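Local atomic coordinates of isomaltodextranase (Arthrobacter globiformis, PDB entry 5AWO), a protein that catalyses hydrolysis of alpha-1,6-glucosidic linkages in polysaccharides such as dextran, releasing successive isomaltose units from the non-reducing chain ends. Residues A519-H524 with A584-V589; T555-V560 with G578-D583. All coordinates share one frame; numbering follows the deposited sequence.

Contact 1: residues A519-H524 with A584-V589; sequences AVQVPH and AGLNLV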
loop_
_atom_site.group_PDB
_atom_site.type_symbol
_atom_site.label_atom_id
_atom_site.label_comp_id
_atom_site.label_asym_id
_atom_site.label_seq_id
_atom_site.Cartn_x
_atom_site.Cartn_y
_atom_site.Cartn_z
ATOM N N ALA A 519 15.126 -1.801 -1.250
ATOM C CA ALA A 519 15.498 -0.728 -0.367
ATOM C C ALA A 519 16.725 -1.139 0.404
ATOM O O ALA A 519 16.759 -2.199 0.992
ATOM C CB ALA A 519 14.373 -0.413 0.600
ATOM N N VAL A 520 17.731 -0.272 0.420
ATOM C CA VAL A 520 18.986 -0.590 1.087
ATOM C C VAL A 520 19.396 0.602 1.950
ATOM O O VAL A 520 19.239 1.749 1.550
ATOM C CB VAL A 520 20.113 -0.944 0.071
ATOM C CG1 VAL A 520 19.666 -2.005 -0.911
ATOM C CG2 VAL A 520 20.589 0.278 -0.673
ATOM N N GLN A 521 19.911 0.304 3.137
ATOM C CA GLN A 521 20.364 1.329 4.078
ATOM C C GLN A 521 21.884 1.171 4.244
ATOM O O GLN A 521 22.362 0.063 4.480
ATOM C CB GLN A 521 19.642 1.165 5.420
ATOM C CG GLN A 521 19.709 2.370 6.358
ATOM C CD GLN A 521 18.604 3.399 6.141
ATOM O OE1 GLN A 521 17.693 3.188 5.351
ATOM N NE2 GLN A 521 18.699 4.528 6.838
ATOM N N VAL A 522 22.620 2.269 4.050
ATOM C CA VAL A 522 24.090 2.300 4.262
ATOM C C VAL A 522 24.488 3.512 5.118
ATOM O O VAL A 522 23.742 4.476 5.215
ATOM C CB VAL A 522 24.896 2.336 2.931
ATOM C CG1 VAL A 522 24.792 1.012 2.192
ATOM C CG2 VAL A 522 24.448 3.479 2.054
ATOM N N PRO A 523 25.687 3.472 5.731
ATOM C CA PRO A 523 26.120 4.528 6.681
ATOM C C PRO A 523 26.639 5.894 6.166
ATOM O O PRO A 523 26.581 6.847 6.933
ATOM C CB PRO A 523 27.207 3.832 7.509
ATOM C CG PRO A 523 27.679 2.697 6.675
ATOM C CD PRO A 523 26.507 2.258 5.849
ATOM N N HIS A 524 27.104 6.012 4.913
ATOM C CA HIS A 524 27.673 7.288 4.399
ATOM C C HIS A 524 27.509 7.458 2.877
ATOM O O HIS A 524 27.274 6.494 2.168
ATOM C CB HIS A 524 29.153 7.390 4.768
ATOM C CG HIS A 524 29.959 6.236 4.273
ATOM N ND1 HIS A 524 30.227 5.138 5.055
ATOM C CD2 HIS A 524 30.505 5.981 3.061
ATOM C CE1 HIS A 524 30.926 4.262 4.354
ATOM N NE2 HIS A 524 31.105 4.747 3.139
ATOM N N ALA A 584 24.469 7.590 2.367
ATOM C CA ALA A 584 24.170 7.202 3.739
ATOM C C ALA A 584 22.654 7.123 3.881
ATOM O O ALA A 584 21.959 8.000 3.422
ATOM C CB ALA A 584 24.696 8.227 4.730
ATOM N N GLY A 585 22.179 6.084 4.534
ATOM C CA GLY A 585 20.762 5.951 4.815
ATOM C C GLY A 585 20.099 5.241 3.667
ATOM O O GLY A 585 20.676 4.325 3.103
ATOM N N LEU A 586 18.891 5.688 3.324
ATOM C CA LEU A 586 17.990 4.913 2.482
ATOM C C LEU A 586 18.244 5.157 1.003
ATOM O O LEU A 586 18.182 6.290 0.542
ATOM C CB LEU A 586 16.530 5.273 2.794
ATOM C CG LEU A 586 15.466 4.581 1.919
ATOM C CD1 LEU A 586 15.447 3.064 2.075
ATOM C CD2 LEU A 586 14.105 5.176 2.255
ATOM N N ASN A 587 18.460 4.066 0.280
ATOM C CA ASN A 587 18.569 4.106 -1.167
ATOM C C ASN A 587 17.601 3.099 -1.750
ATOM O O ASN A 587 17.436 2.006 -1.195
ATOM C CB ASN A 587 19.999 3.735 -1.627
ATOM C CG ASN A 587 21.045 4.705 -1.122
ATOM O OD1 ASN A 587 21.350 5.725 -1.774
ATOM N ND2 ASN A 587 21.564 4.423 0.067
ATOM N N LEU A 588 16.999 3.446 -2.881
ATOM C CA LEU A 588 16.232 2.489 -3.660
ATOM C C LEU A 588 17.068 2.031 -4.840
ATOM O O LEU A 588 17.437 2.864 -5.691
ATOM C CB LEU A 588 14.916 3.097 -4.143
ATOM C CG LEU A 588 13.849 3.411 -3.081
ATOM C CD1 LEU A 588 13.552 2.185 -2.225
ATOM C CD2 LEU A 588 14.201 4.588 -2.191
ATOM N N VAL A 589 17.390 0.750 -4.877
ATOM C CA VAL A 589 18.190 0.177 -5.957
ATOM C C VAL A 589 17.224 -0.596 -6.822
ATOM O O VAL A 589 16.629 -1.591 -6.374
ATOM C CB VAL A 589 19.325 -0.719 -5.413
ATOM C CG1 VAL A 589 20.102 -1.356 -6.557
ATOM C CG2 VAL A 589 20.268 0.096 -4.537
#
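Val520 and Asn587 form a hydrogen-bonded antiparallel pair, Val520 N to Asn587 O and Asn587 N to Val520 O both 2.8 Å, and the pairing runs on through Val522 and Gly585, the N-to-C directions of the two short strand segments lying 147° apart. Val520 rests its CG2 methyl on Asn587, 3.6 Å from CB, and reaches Val589 CG2 from the same branch. The side chains of Val522 and Asn587 cross at about a right angle, and Asn587 ND2 is hydrogen-bonded to Asp583 O. These two strands are neighbours in one sheet of the CBM35 beta-sandwich: beyond 584-589 the sheet continues through Leu588 to Glu549, while Gln521 makes a backbone bond to Pro401, in the alpha-galactosidase-type C-terminal region. On the face bearing Ala519, Gln521, Leu586 and Leu588, the Ala519 CB meets Leu586 CD1 and Leu588 CD1, each at 3.9 Å. Gln521 bends at chi2 (88°), which folds its carboxamide nearly parallel over the Gly585-Leu586 peptide, CD standing 3.4 Å from Gly585 C. With an alanine here, this peptide would probably lose the flat group lying on it, and Leu586 CB its contact with OE1. Gly585 suits the place because, at its positive phi of 89°, a beta carbon would collide with the carbonyl oxygen of Ala584.

Contact 2: residues T555-V560 with G578-D583; sequences TVDGPV and GTITLD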
loop_
_atom_site.group_PDB
_atom_site.type_symbol
_atom_site.label_atom_id
_atom_site.label_comp_id
_atom_site.label_asym_id
_atom_site.label_seq_id
_atom_site.Cartn_x
_atom_site.Cartn_y
_atom_site.Cartn_z
ATOM N N THR A 555 18.395 10.949 -8.474
ATOM C CA THR A 555 19.364 9.955 -8.894
ATOM C C THR A 555 20.692 9.977 -8.072
ATOM O O THR A 555 21.299 11.039 -7.927
ATOM C CB THR A 555 19.629 10.141 -10.404
ATOM O OG1 THR A 555 18.408 9.899 -11.125
ATOM C CG2 THR A 555 20.664 9.204 -10.886
ATOM N N VAL A 556 21.085 8.826 -7.522
ATOM C CA VAL A 556 22.355 8.605 -6.774
ATOM C C VAL A 556 23.378 7.936 -7.704
ATOM O O VAL A 556 24.589 8.227 -7.640
ATOM C CB VAL A 556 22.165 7.666 -5.524
ATOM C CG1 VAL A 556 23.480 7.409 -4.782
ATOM C CG2 VAL A 556 21.182 8.260 -4.541
ATOM N N ASP A 557 22.902 6.990 -8.505
ATOM C CA ASP A 557 23.730 6.322 -9.501
ATOM C C ASP A 557 22.926 5.931 -10.724
ATOM O O ASP A 557 21.687 5.837 -10.679
ATOM C CB ASP A 557 24.380 5.083 -8.918
ATOM C CG ASP A 557 25.620 4.651 -9.689
ATOM O OD1 ASP A 557 25.923 5.280 -10.738
ATOM O OD2 ASP A 557 26.292 3.713 -9.228
ATOM N N GLY A 558 23.646 5.727 -11.828
ATOM C CA GLY A 558 23.062 5.223 -13.043
ATOM C C GLY A 558 22.223 6.292 -13.691
ATOM O O GLY A 558 22.373 7.462 -13.367
ATOM N N PRO A 559 21.318 5.905 -14.606
ATOM C CA PRO A 559 21.111 4.538 -15.055
ATOM C C PRO A 559 22.307 4.064 -15.864
ATOM O O PRO A 559 22.847 4.833 -16.669
ATOM C CB PRO A 559 19.857 4.620 -15.938
ATOM C CG PRO A 559 19.273 5.963 -15.721
ATOM C CD PRO A 559 20.394 6.845 -15.249
ATOM N N VAL A 560 22.724 2.833 -15.621
ATOM C CA VAL A 560 23.761 2.192 -16.416
ATOM C C VAL A 560 23.334 0.785 -16.800
ATOM O O VAL A 560 22.609 0.113 -16.060
ATOM C CB VAL A 560 25.131 2.140 -15.694
ATOM C CG1 VAL A 560 25.675 3.546 -15.469
ATOM C CG2 VAL A 560 25.050 1.361 -14.384
ATOM N N GLY A 578 29.670 -5.703 -9.499
ATOM C CA GLY A 578 29.602 -4.314 -9.836
ATOM C C GLY A 578 29.953 -3.389 -8.704
ATOM O O GLY A 578 30.304 -3.815 -7.601
ATOM N N THR A 579 29.851 -2.110 -9.012
ATOM C CA THR A 579 30.093 -1.035 -8.087
ATOM C C THR A 579 28.925 -0.088 -8.226
ATOM O O THR A 579 28.557 0.302 -9.332
ATOM C CB THR A 579 31.389 -0.277 -8.449
ATOM O OG1 THR A 579 32.509 -1.104 -8.160
ATOM C CG2 THR A 579 31.511 1.024 -7.657
ATOM N N ILE A 580 28.363 0.310 -7.098
ATOM C CA ILE A 580 27.226 1.198 -7.099
ATOM C C ILE A 580 27.495 2.299 -6.083
ATOM O O ILE A 580 27.998 2.023 -4.991
ATOM C CB ILE A 580 25.931 0.394 -6.813
ATOM C CG1 ILE A 580 24.694 1.233 -7.107
ATOM C CG2 ILE A 580 25.921 -0.143 -5.387
ATOM C CD1 ILE A 580 23.415 0.412 -7.130
ATOM N N THR A 581 27.227 3.542 -6.454
ATOM C CA THR A 581 27.361 4.650 -5.527
ATOM C C THR A 581 26.064 4.743 -4.725
ATOM O O THR A 581 25.036 5.106 -5.293
ATOM C CB THR A 581 27.754 5.990 -6.225
ATOM O OG1 THR A 581 26.829 6.363 -7.266
ATOM C CG2 THR A 581 29.143 5.845 -6.853
ATOM N N LEU A 582 26.135 4.366 -3.437
ATOM C CA LEU A 582 25.006 4.491 -2.469
ATOM C C LEU A 582 25.301 5.595 -1.457
ATOM O O LEU A 582 26.458 5.817 -1.074
ATOM C CB LEU A 582 24.755 3.170 -1.722
ATOM C CG LEU A 582 24.576 1.908 -2.547
ATOM C CD1 LEU A 582 24.563 0.684 -1.653
ATOM C CD2 LEU A 582 23.322 1.979 -3.409
ATOM N N ASP A 583 24.260 6.305 -1.026
ATOM C CA ASP A 583 24.402 7.391 -0.067
ATOM C C ASP A 583 24.070 6.858 1.323
ATOM O O ASP A 583 23.514 5.772 1.444
ATOM C CB ASP A 583 23.518 8.607 -0.450
ATOM C CG ASP A 583 24.122 9.478 -1.574
ATOM O OD1 ASP A 583 25.291 9.262 -1.932
ATOM O OD2 ASP A 583 23.447 10.425 -2.105
#
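The Asp557 carboxylate has Thr581 over one face: the hydroxyl OG1 stands almost directly above Asp557 CG, at 3.2 Å, and the Thr581 amide comes to OD2 from the same side. Beside OD2, close to the plane and slightly toward the opposite face, lies the Ile580 methylene CG1, 3.6 Å away. The Gly558 amide reaches OD1 from that opposite side in a weak, bent bond. The link from Thr581 N to Asp557 OD2 is 2.9 Å long and nearly straight at hydrogen (169°), although the donor stands well above the carboxylate plane. Asp557 CG is anti to its own nitrogen (chi1 -158°), a rotation that extends the acid toward the strand opposite.

A second flat group, the Val556 carbonyl, accepts the Thr581 hydroxyl from above its plane, OG1 to Val556 O being 2.9 Å. The third is the Asp583 carboxylate, and both Val556 methyls lie to one face of it, with CG1 3.9 Å from Asp583 CG. Asp583 also forms a long, weak ion pair with Arg525.

Val556 and Asp557 together face Ala548 as a classic beta bulge, where the chain turns a corner before the cis peptide preceding Pro559. Strand 555-564 belongs to one sheet of the beta-sandwich and 574-582 to the other, so they are joined here by bonds that each run from a side chain to a backbone atom, without backbone-to-backbone pairing. Thr581 is held through both its amide and its hydroxyl, whereas its carbonyl oxygen is buried without a polar partner. The amide hydrogens meeting the two Asp557 oxygens would be expected to favour the ionised acid, making this bridge between sheets an anionic one.

Contact 1 is pairing within a sheet and contact 2 is a junction between sheets, both in the same carbohydrate-binding module and both only partly buried. Regular backbone bonds dominate the first, which buries about twice the surface of the second; in the second, where the strands are not paired, the bonds run through a carboxylate and a hydroxyl to backbone atoms. The two meet because strand 574-582 leads straight into strand 585-592. Val589 packs its CG2 methyl on Leu582 and its CG1 methyl on Ile580. This apolar packing is buried between the sheets, whereas Gln521 and Thr581 lie nearer the surface.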